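PDB 2NVV: acetyl-CoA hydrolase/transferase family protein, which binds zinc and probably transfers coenzyme A between an acyl-CoA and acetate, or hydrolyses acetyl-CoA. Local coordinates for residues S395-F405 / I443-Y452; D473-K484 / R489-M497. All coordinates share one frame; numbering follows the deposited sequence.

Both contacts lie well away from the centre of the chain, with their own centres about 15 Å apart. Contact 1 is the more buried: a beta hairpin packs on the loop after helix 436-446, and Phe405 on the end of that helix. Contact 2 is partly buried, joining helix 477-484 to the C-terminal tail near the second subunit. Each combines apolar packing with one tyrosine hydroxyl bond, but the hydroxyl of Tyr452 donates a hydrogen bond to a backbone carbonyl and that of Tyr496 to a carboxylate. Helix 453-459, which starts right after Tyr452, borders both contacts. They also touch directly, through the salt bridge from Asp451 OD1 to Arg489 NH2 and through Tyr452 against Phe478.

Contact 1: S395-F405 / I443-Y452; sequences SVMKDGKISSF and IIDKCVHPDY
Tyr452 lays one face of its ring over the side chain of Ser403, whose CB stands 3.4 Å from the ring centroid and only 2° off the ring normal, a well-centred CH-pi contact. A small serine lets the phenol lie flat over the hairpin and reach its turn. There the Tyr452 OH donates to Gly400 O at 2.6 Å, with the carbonyl oxygen at the ring edge and the donor tilted 15° from the carbonyl plane. Gly400 suits the turn because its backbone angles would press a side chain against the preceding carbonyl. A chi1 of 171° swings Ser403 OG away from the backbone N toward Phe405 O, to which it donates on a lone pair.

Beside the tyrosine, Val396 CG1 packs obliquely on His449 CB and its ring. The imidazole is held in turn by Asp451 N, which donates to His449 ND1 at 2.9 Å in the ring plane. Ser395 OG, at the edge of this ring, is hydrogen-bonded to Glu425.

Farther along, the ring of Phe405 packs beside the helix end: Phe405 CZ meets Cys447 CB and Phe405 CD1 meets Ile443 CG2 at 3.8 Å, while Val448 N lies over one face.

The hairpin of strands 396-397 and 402-403, with a classic beta bulge at Lys401 and Ile402 opposite Met397, thus packs on loop 447-452; Phe405 of strand 405-406 packs on the end of helix 436-446, where strand 421-424 meets Phe405 and Ile443.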
loop_
_atom_site.group_PDB
_atom_site.type_symbol
_atom_site.label_atom_id
_atom_site.label_comp_id
_atom_site.label_asym_id
_atom_site.label_seq_id
_atom_site.Cartn_x
_atom_site.Cartn_y
_atom_site.Cartn_z
ATOM N N SER A 395 18.568 -12.761 -11.878
ATOM C CA SER A 395 19.358 -11.530 -11.950
ATOM C C SER A 395 19.448 -10.910 -13.341
ATOM O O SER A 395 19.490 -9.689 -13.476
ATOM C CB SER A 395 20.775 -11.781 -11.421
ATOM O OG SER A 395 21.524 -12.590 -12.313
ATOM N N VAL A 396 19.478 -11.741 -14.377
ATOM C CA VAL A 396 19.598 -11.221 -15.731
ATOM C C VAL A 396 18.607 -11.811 -16.712
ATOM O O VAL A 396 17.799 -12.667 -16.367
ATOM C CB VAL A 396 21.035 -11.450 -16.285
ATOM C CG1 VAL A 396 22.054 -10.741 -15.395
ATOM C CG2 VAL A 396 21.337 -12.938 -16.372
HETATM N N MSE A 397 18.706 -11.362 -17.954
HETATM C CA MSE A 397 17.818 -11.800 -19.022
HETATM C C MSE A 397 18.565 -11.661 -20.350
HETATM O O MSE A 397 19.665 -11.093 -20.388
HETATM C CB MSE A 397 16.588 -10.903 -19.005
HETATM C CG MSE A 397 15.561 -11.171 -20.071
HETATM SE SE MSE A 397 14.180 -9.807 -20.004
HETATM C CE MSE A 397 13.471 -10.273 -18.215
ATOM N N LYS A 398 17.972 -12.175 -21.426
ATOM C CA LYS A 398 18.575 -12.111 -22.760
ATOM C C LYS A 398 20.063 -12.442 -22.745
ATOM O O LYS A 398 20.897 -11.608 -23.108
ATOM C CB LYS A 398 18.377 -10.720 -23.377
ATOM C CG LYS A 398 16.914 -10.329 -23.606
ATOM C CD LYS A 398 16.211 -11.279 -24.596
ATOM C CE LYS A 398 14.723 -10.937 -24.788
ATOM N NZ LYS A 398 14.486 -9.567 -25.365
ATOM N N ASP A 399 20.387 -13.663 -22.333
ATOM C CA ASP A 399 21.777 -14.114 -22.264
ATOM C C ASP A 399 22.697 -13.140 -21.547
ATOM O O ASP A 399 23.865 -13.012 -21.906
ATOM C CB ASP A 399 22.328 -14.380 -23.664
ATOM C CG ASP A 399 21.652 -15.557 -24.333
ATOM O OD1 ASP A 399 21.628 -16.653 -23.724
ATOM O OD2 ASP A 399 21.142 -15.394 -25.461
ATOM N N GLY A 400 22.159 -12.450 -20.545
ATOM C CA GLY A 400 22.958 -11.515 -19.783
ATOM C C GLY A 400 22.966 -10.090 -20.277
ATOM O O GLY A 400 23.466 -9.212 -19.573
ATOM N N LYS A 401 22.413 -9.848 -21.460
ATOM C CA LYS A 401 22.387 -8.500 -22.036
ATOM C C LYS A 401 21.440 -7.551 -21.301
ATOM O O LYS A 401 21.520 -6.326 -21.447
ATOM C CB LYS A 401 22.005 -8.579 -23.516
ATOM C CG LYS A 401 23.003 -9.348 -24.368
ATOM C CD LYS A 401 22.502 -9.488 -25.784
ATOM C CE LYS A 401 23.448 -10.332 -26.630
ATOM N NZ LYS A 401 22.997 -10.428 -28.062
ATOM N N ILE A 402 20.532 -8.123 -20.519
ATOM C CA ILE A 402 19.588 -7.326 -19.744
ATOM C C ILE A 402 19.764 -7.640 -18.273
ATOM O O ILE A 402 19.832 -8.804 -17.884
ATOM C CB ILE A 402 18.115 -7.632 -20.124
ATOM C CG1 ILE A 402 17.816 -7.123 -21.541
ATOM C CG2 ILE A 402 17.174 -6.971 -19.133
ATOM C CD1 ILE A 402 16.409 -7.399 -22.019
ATOM N N SER A 403 19.849 -6.597 -17.458
ATOM C CA SER A 403 19.974 -6.771 -16.020
ATOM C C SER A 403 18.597 -6.576 -15.369
ATOM O O SER A 403 17.878 -5.628 -15.693
ATOM C CB SER A 403 20.962 -5.751 -15.448
ATOM O OG SER A 403 20.935 -5.766 -14.030
ATOM N N SER A 404 18.225 -7.468 -14.460
ATOM C CA SER A 404 16.946 -7.349 -13.764
ATOM C C SER A 404 17.035 -6.248 -12.720
ATOM O O SER A 404 16.024 -5.788 -12.204
ATOM C CB SER A 404 16.589 -8.654 -13.078
ATOM O OG SER A 404 16.438 -9.691 -14.018
ATOM N N PHE A 405 18.260 -5.832 -12.410
ATOM C CA PHE A 405 18.517 -4.777 -11.427
ATOM C C PHE A 405 19.042 -3.534 -12.131
ATOM O O PHE A 405 19.996 -3.598 -12.899
ATOM C CB PHE A 405 19.518 -5.277 -10.387
ATOM C CG PHE A 405 18.980 -6.385 -9.537
ATOM C CD1 PHE A 405 18.226 -6.105 -8.397
ATOM C CD2 PHE A 405 19.165 -7.710 -9.906
ATOM C CE1 PHE A 405 17.666 -7.130 -7.648
ATOM C CE2 PHE A 405 18.605 -8.738 -9.163
ATOM C CZ PHE A 405 17.855 -8.446 -8.036
ATOM N N ILE A 443 21.886 -5.155 -1.927
ATOM C CA ILE A 443 21.286 -5.669 -3.155
ATOM C C ILE A 443 22.342 -5.952 -4.218
ATOM O O ILE A 443 22.249 -6.921 -4.960
ATOM C CB ILE A 443 20.264 -4.674 -3.755
ATOM C CG1 ILE A 443 19.028 -4.578 -2.854
ATOM C CG2 ILE A 443 19.862 -5.118 -5.161
ATOM C CD1 ILE A 443 18.000 -3.572 -3.320
ATOM N N ILE A 444 23.341 -5.091 -4.299
ATOM C CA ILE A 444 24.411 -5.247 -5.275
ATOM C C ILE A 444 25.270 -6.479 -5.001
ATOM O O ILE A 444 25.516 -7.288 -5.888
ATOM C CB ILE A 444 25.307 -3.981 -5.286
ATOM C CG1 ILE A 444 24.510 -2.804 -5.852
ATOM C CG2 ILE A 444 26.558 -4.213 -6.115
ATOM C CD1 ILE A 444 25.231 -1.487 -5.798
ATOM N N ASP A 445 25.706 -6.622 -3.754
ATOM C CA ASP A 445 26.553 -7.733 -3.335
ATOM C C ASP A 445 25.873 -9.102 -3.290
ATOM O O ASP A 445 26.517 -10.126 -3.524
ATOM C CB ASP A 445 27.134 -7.433 -1.952
ATOM C CG ASP A 445 28.058 -6.235 -1.954
ATOM O OD1 ASP A 445 28.428 -5.784 -0.853
ATOM O OD2 ASP A 445 28.426 -5.746 -3.048
ATOM N N LYS A 446 24.575 -9.125 -2.997
ATOM C CA LYS A 446 23.851 -10.386 -2.867
ATOM C C LYS A 446 22.941 -10.830 -4.004
ATOM O O LYS A 446 22.837 -12.024 -4.273
ATOM C CB LYS A 446 23.025 -10.367 -1.578
ATOM C CG LYS A 446 23.798 -10.031 -0.302
ATOM C CD LYS A 446 25.038 -10.916 -0.112
ATOM C CE LYS A 446 25.199 -11.336 1.361
ATOM N NZ LYS A 446 25.186 -10.209 2.328
ATOM N N CYS A 447 22.286 -9.884 -4.670
ATOM C CA CYS A 447 21.342 -10.218 -5.735
ATOM C C CYS A 447 21.744 -9.937 -7.177
ATOM O O CYS A 447 21.443 -10.717 -8.079
ATOM C CB CYS A 447 20.010 -9.522 -5.450
ATOM S SG CYS A 447 19.303 -9.923 -3.821
ATOM N N VAL A 448 22.395 -8.804 -7.394
ATOM C CA VAL A 448 22.846 -8.392 -8.714
ATOM C C VAL A 448 23.836 -9.390 -9.335
ATOM O O VAL A 448 24.664 -9.991 -8.642
ATOM C CB VAL A 448 23.512 -7.001 -8.635
ATOM C CG1 VAL A 448 23.984 -6.548 -10.007
ATOM C CG2 VAL A 448 22.529 -6.001 -8.070
ATOM N N HIS A 449 23.747 -9.557 -10.649
ATOM C CA HIS A 449 24.636 -10.459 -11.368
ATOM C C HIS A 449 26.019 -9.810 -11.456
ATOM O O HIS A 449 26.135 -8.617 -11.745
ATOM C CB HIS A 449 24.070 -10.723 -12.770
ATOM C CG HIS A 449 24.893 -11.664 -13.592
ATOM N ND1 HIS A 449 26.197 -11.399 -13.943
ATOM C CD2 HIS A 449 24.589 -12.861 -14.149
ATOM C CE1 HIS A 449 26.661 -12.389 -14.684
ATOM N NE2 HIS A 449 25.705 -13.289 -14.823
ATOM N N PRO A 450 27.089 -10.592 -11.206
ATOM C CA PRO A 450 28.470 -10.091 -11.251
ATOM C C PRO A 450 28.762 -9.094 -12.370
ATOM O O PRO A 450 29.453 -8.098 -12.143
ATOM C CB PRO A 450 29.284 -11.369 -11.366
ATOM C CG PRO A 450 28.510 -12.292 -10.457
ATOM C CD PRO A 450 27.074 -12.035 -10.894
ATOM N N ASP A 451 28.238 -9.363 -13.565
ATOM C CA ASP A 451 28.431 -8.501 -14.727
ATOM C C ASP A 451 27.925 -7.075 -14.552
ATOM O O ASP A 451 28.298 -6.198 -15.325
ATOM C CB ASP A 451 27.730 -9.092 -15.946
ATOM C CG ASP A 451 28.533 -10.173 -16.616
ATOM O OD1 ASP A 451 28.009 -10.804 -17.562
ATOM O OD2 ASP A 451 29.694 -10.382 -16.208
ATOM N N TYR A 452 27.076 -6.837 -13.554
ATOM C CA TYR A 452 26.527 -5.497 -13.341
ATOM C C TYR A 452 26.845 -4.906 -11.975
ATOM O O TYR A 452 26.534 -3.750 -11.706
ATOM C CB TYR A 452 24.996 -5.511 -13.536
ATOM C CG TYR A 452 24.556 -5.845 -14.946
ATOM C CD1 TYR A 452 24.265 -7.157 -15.322
ATOM C CD2 TYR A 452 24.472 -4.845 -15.917
ATOM C CE1 TYR A 452 23.905 -7.461 -16.635
ATOM C CE2 TYR A 452 24.115 -5.135 -17.222
ATOM C CZ TYR A 452 23.833 -6.437 -17.578
ATOM O OH TYR A 452 23.482 -6.696 -18.879
#

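Contact 2: D473-K484 / R489-M497; sequences DCCFAFHQELAK and RNVRWEDYM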
loop_
_atom_site.group_PDB
_atom_site.type_symbol
_atom_site.label_atom_id
_atom_site.label_comp_id
_atom_site.label_asym_id
_atom_site.label_seq_id
_atom_site.Cartn_x
_atom_site.Cartn_y
_atom_site.Cartn_z
ATOM N N ASP A 473 20.291 12.643 -14.227
ATOM C CA ASP A 473 20.876 12.797 -15.558
ATOM C C ASP A 473 21.111 11.471 -16.263
ATOM O O ASP A 473 21.160 11.436 -17.496
ATOM C CB ASP A 473 22.214 13.527 -15.502
ATOM C CG ASP A 473 22.065 15.009 -15.255
ATOM O OD1 ASP A 473 21.021 15.580 -15.641
ATOM O OD2 ASP A 473 23.009 15.605 -14.695
ATOM N N CYS A 474 21.244 10.390 -15.489
ATOM C CA CYS A 474 21.519 9.069 -16.057
ATOM C C CYS A 474 20.909 7.854 -15.348
ATOM O O CYS A 474 21.314 6.720 -15.617
ATOM C CB CYS A 474 23.039 8.876 -16.152
ATOM S SG CYS A 474 23.953 9.167 -14.602
ATOM N N CYS A 475 19.943 8.068 -14.458
ATOM C CA CYS A 475 19.318 6.941 -13.743
ATOM C C CYS A 475 18.701 5.893 -14.674
ATOM O O CYS A 475 18.508 4.745 -14.272
ATOM C CB CYS A 475 18.242 7.445 -12.771
ATOM S SG CYS A 475 16.955 8.459 -13.515
ATOM N N PHE A 476 18.406 6.283 -15.912
ATOM C CA PHE A 476 17.810 5.370 -16.885
ATOM C C PHE A 476 18.765 4.949 -17.988
ATOM O O PHE A 476 18.340 4.446 -19.029
ATOM C CB PHE A 476 16.567 6.001 -17.512
ATOM C CG PHE A 476 15.399 6.111 -16.564
ATOM C CD1 PHE A 476 14.627 7.271 -16.516
ATOM C CD2 PHE A 476 15.067 5.052 -15.731
ATOM C CE1 PHE A 476 13.546 7.367 -15.650
ATOM C CE2 PHE A 476 13.984 5.143 -14.865
ATOM C CZ PHE A 476 13.223 6.302 -14.824
ATOM N N ALA A 477 20.058 5.140 -17.756
ATOM C CA ALA A 477 21.077 4.769 -18.729
ATOM C C ALA A 477 21.017 3.288 -19.104
ATOM O O ALA A 477 21.243 2.927 -20.256
ATOM C CB ALA A 477 22.444 5.105 -18.175
ATOM N N PHE A 478 20.733 2.428 -18.135
ATOM C CA PHE A 478 20.637 0.994 -18.391
ATOM C C PHE A 478 19.574 0.700 -19.457
ATOM O O PHE A 478 19.826 -0.019 -20.420
ATOM C CB PHE A 478 20.291 0.256 -17.093
ATOM C CG PHE A 478 21.494 -0.159 -16.292
ATOM C CD1 PHE A 478 22.580 0.697 -16.145
ATOM C CD2 PHE A 478 21.542 -1.406 -15.682
ATOM C CE1 PHE A 478 23.702 0.316 -15.402
ATOM C CE2 PHE A 478 22.660 -1.795 -14.938
ATOM C CZ PHE A 478 23.742 -0.927 -14.800
ATOM N N HIS A 479 18.388 1.273 -19.263
ATOM C CA HIS A 479 17.260 1.111 -20.170
ATOM C C HIS A 479 17.568 1.761 -21.509
ATOM O O HIS A 479 17.234 1.218 -22.573
ATOM C CB HIS A 479 16.024 1.776 -19.576
ATOM C CG HIS A 479 15.656 1.261 -18.223
ATOM N ND1 HIS A 479 14.920 0.110 -18.042
ATOM C CD2 HIS A 479 15.900 1.751 -16.984
ATOM C CE1 HIS A 479 14.719 -0.084 -16.750
ATOM N NE2 HIS A 479 15.303 0.898 -16.087
ATOM N N GLN A 480 18.181 2.940 -21.446
ATOM C CA GLN A 480 18.543 3.669 -22.643
ATOM C C GLN A 480 19.559 2.883 -23.446
ATOM O O GLN A 480 19.451 2.803 -24.664
ATOM C CB GLN A 480 19.119 5.039 -22.281
ATOM C CG GLN A 480 18.079 6.078 -21.892
ATOM C CD GLN A 480 18.702 7.388 -21.447
ATOM O OE1 GLN A 480 18.109 8.455 -21.598
ATOM N NE2 GLN A 480 19.896 7.315 -20.881
ATOM N N GLU A 481 20.543 2.296 -22.766
ATOM C CA GLU A 481 21.580 1.518 -23.452
ATOM C C GLU A 481 21.025 0.257 -24.084
ATOM O O GLU A 481 21.511 -0.179 -25.120
ATOM C CB GLU A 481 22.715 1.140 -22.492
ATOM C CG GLU A 481 23.871 0.416 -23.180
ATOM C CD GLU A 481 24.582 1.281 -24.226
ATOM O OE1 GLU A 481 25.139 0.720 -25.188
ATOM O OE2 GLU A 481 24.596 2.522 -24.081
ATOM N N LEU A 482 20.010 -0.336 -23.466
ATOM C CA LEU A 482 19.416 -1.542 -24.027
ATOM C C LEU A 482 18.836 -1.209 -25.386
ATOM O O LEU A 482 18.935 -1.992 -26.326
ATOM C CB LEU A 482 18.297 -2.063 -23.129
ATOM C CG LEU A 482 17.448 -3.198 -23.718
ATOM C CD1 LEU A 482 18.327 -4.428 -23.997
ATOM C CD2 LEU A 482 16.340 -3.550 -22.743
ATOM N N ALA A 483 18.230 -0.028 -25.474
ATOM C CA ALA A 483 17.591 0.452 -26.694
ATOM C C ALA A 483 18.614 0.841 -27.744
ATOM O O ALA A 483 18.366 0.721 -28.945
ATOM C CB ALA A 483 16.696 1.640 -26.373
ATOM N N LYS A 484 19.776 1.300 -27.292
ATOM C CA LYS A 484 20.829 1.710 -28.210
ATOM C C LYS A 484 21.699 0.545 -28.698
ATOM O O LYS A 484 21.835 0.337 -29.901
ATOM C CB LYS A 484 21.701 2.775 -27.547
ATOM C CG LYS A 484 20.891 3.823 -26.778
ATOM C CD LYS A 484 19.801 4.467 -27.660
ATOM C CE LYS A 484 18.458 4.629 -26.925
ATOM N NZ LYS A 484 18.514 5.574 -25.783
ATOM N N ARG A 489 25.464 -3.924 -20.532
ATOM C CA ARG A 489 26.845 -3.936 -20.035
ATOM C C ARG A 489 27.703 -2.901 -20.735
ATOM O O ARG A 489 28.807 -2.610 -20.285
ATOM C CB ARG A 489 27.487 -5.306 -20.230
ATOM C CG ARG A 489 26.895 -6.432 -19.388
ATOM C CD ARG A 489 26.325 -7.478 -20.309
ATOM N NE ARG A 489 26.905 -8.789 -20.100
ATOM C CZ ARG A 489 26.849 -9.776 -20.988
ATOM N NH1 ARG A 489 26.245 -9.583 -22.157
ATOM N NH2 ARG A 489 27.362 -10.966 -20.688
ATOM N N ASN A 490 27.201 -2.367 -21.849
ATOM C CA ASN A 490 27.917 -1.349 -22.614
ATOM C C ASN A 490 27.843 0.039 -21.989
ATOM O O ASN A 490 28.364 1.010 -22.552
ATOM C CB ASN A 490 27.373 -1.277 -24.035
ATOM C CG ASN A 490 27.721 -2.485 -24.830
ATOM O OD1 ASN A 490 28.856 -2.968 -24.764
ATOM N ND2 ASN A 490 26.763 -2.993 -25.597
ATOM N N VAL A 491 27.206 0.133 -20.830
ATOM C CA VAL A 491 27.070 1.413 -20.179
ATOM C C VAL A 491 28.383 1.852 -19.556
ATOM O O VAL A 491 29.145 1.040 -19.032
ATOM C CB VAL A 491 25.971 1.373 -19.079
ATOM C CG1 VAL A 491 26.038 2.624 -18.218
ATOM C CG2 VAL A 491 24.595 1.258 -19.714
ATOM N N ARG A 492 28.635 3.151 -19.640
ATOM C CA ARG A 492 29.806 3.803 -19.069
ATOM C C ARG A 492 29.238 5.154 -18.640
ATOM O O ARG A 492 28.818 5.958 -19.474
ATOM C CB ARG A 492 30.900 3.971 -20.123
ATOM C CG ARG A 492 31.669 2.686 -20.409
ATOM C CD ARG A 492 32.597 2.854 -21.603
ATOM N NE ARG A 492 33.421 4.059 -21.509
ATOM C CZ ARG A 492 34.174 4.531 -22.504
ATOM N NH1 ARG A 492 34.893 5.640 -22.331
ATOM N NH2 ARG A 492 34.201 3.895 -23.672
ATOM N N TRP A 493 29.199 5.383 -17.335
ATOM C CA TRP A 493 28.635 6.609 -16.797
ATOM C C TRP A 493 29.195 7.885 -17.396
ATOM O O TRP A 493 28.492 8.891 -17.478
ATOM C CB TRP A 493 28.786 6.612 -15.276
ATOM C CG TRP A 493 28.122 5.420 -14.662
ATOM C CD1 TRP A 493 28.726 4.399 -13.988
ATOM C CD2 TRP A 493 26.729 5.077 -14.745
ATOM N NE1 TRP A 493 27.802 3.440 -13.649
ATOM C CE2 TRP A 493 26.568 3.827 -14.100
ATOM C CE3 TRP A 493 25.605 5.702 -15.301
ATOM C CZ2 TRP A 493 25.325 3.189 -13.997
ATOM C CZ3 TRP A 493 24.372 5.071 -15.200
ATOM C CH2 TRP A 493 24.241 3.825 -14.553
ATOM N N GLU A 494 30.450 7.841 -17.827
ATOM C CA GLU A 494 31.084 9.009 -18.420
ATOM C C GLU A 494 30.455 9.314 -19.772
ATOM O O GLU A 494 30.575 10.426 -20.289
ATOM C CB GLU A 494 32.593 8.776 -18.562
ATOM C CG GLU A 494 33.355 8.840 -17.229
ATOM C CD GLU A 494 33.017 7.693 -16.259
ATOM O OE1 GLU A 494 33.205 7.876 -15.032
ATOM O OE2 GLU A 494 32.580 6.608 -16.716
ATOM N N ASP A 495 29.771 8.319 -20.330
ATOM C CA ASP A 495 29.099 8.463 -21.618
ATOM C C ASP A 495 27.704 9.040 -21.429
ATOM O O ASP A 495 27.185 9.725 -22.315
ATOM C CB ASP A 495 28.974 7.110 -22.311
ATOM C CG ASP A 495 30.289 6.598 -22.825
ATOM O OD1 ASP A 495 30.333 5.406 -23.212
ATOM O OD2 ASP A 495 31.269 7.383 -22.849
ATOM N N TYR A 496 27.088 8.752 -20.286
ATOM C CA TYR A 496 25.748 9.254 -20.022
ATOM C C TYR A 496 25.741 10.552 -19.235
ATOM O O TYR A 496 24.733 10.943 -18.647
ATOM C CB TYR A 496 24.904 8.183 -19.327
ATOM C CG TYR A 496 24.430 7.123 -20.295
ATOM C CD1 TYR A 496 25.277 6.093 -20.710
ATOM C CD2 TYR A 496 23.160 7.201 -20.865
ATOM C CE1 TYR A 496 24.870 5.173 -21.675
ATOM C CE2 TYR A 496 22.743 6.287 -21.830
ATOM C CZ TYR A 496 23.601 5.278 -22.233
ATOM O OH TYR A 496 23.184 4.388 -23.199
HETATM N N MSE A 497 26.886 11.221 -19.244
HETATM C CA MSE A 497 27.050 12.506 -18.575
HETATM C C MSE A 497 28.391 13.107 -18.994
HETATM O O MSE A 497 28.369 14.163 -19.674
HETATM C CB MSE A 497 26.993 12.343 -17.047
HETATM C CG MSE A 497 28.062 11.431 -16.448
HETATM SE SE MSE A 497 28.014 11.328 -14.487
HETATM C CE MSE A 497 29.696 12.166 -14.086
#
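This is a partly buried helix-to-tail contact at the C-terminal end of the model, where 489-497 folds back along helix 477-484. Tyr496 carries much of it. Its ring covers Ala477, whose CB lies 3.6 Å from the ring centroid and 19° off the normal; a methyl group is small enough to let the ring come this near the helix.

The Tyr496 OH then donates to Glu481 OE2 at 2.5 Å, on the anti side and 20° out of the carboxylate plane. Carboxylate and ring stand nearly perpendicular. Glu481 reaches the hydroxyl through a bend at chi2 (64°), while its OE1 is taken by Ser485 OG. The aliphatic part of the same side chain serves as an apolar surface, Glu481 CB packing on Val491 CG2.

Deeper in, Trp493 brings its six-membered ring against Phe478 rim to rim, Phe478 CE1 lying 3.6 Å from Trp493 CZ2. Cys474 SG approaches the indole obliquely, 3.9 Å from Trp493 CE3, and Trp493 NE1 is bonded to Leu455 O of helix 453-459.

The arrangement is that of a C-terminal helix packed between its own returning tail and the second subunit, whose Leu472 meets His479 and Gln480, the latter also beside Tyr496.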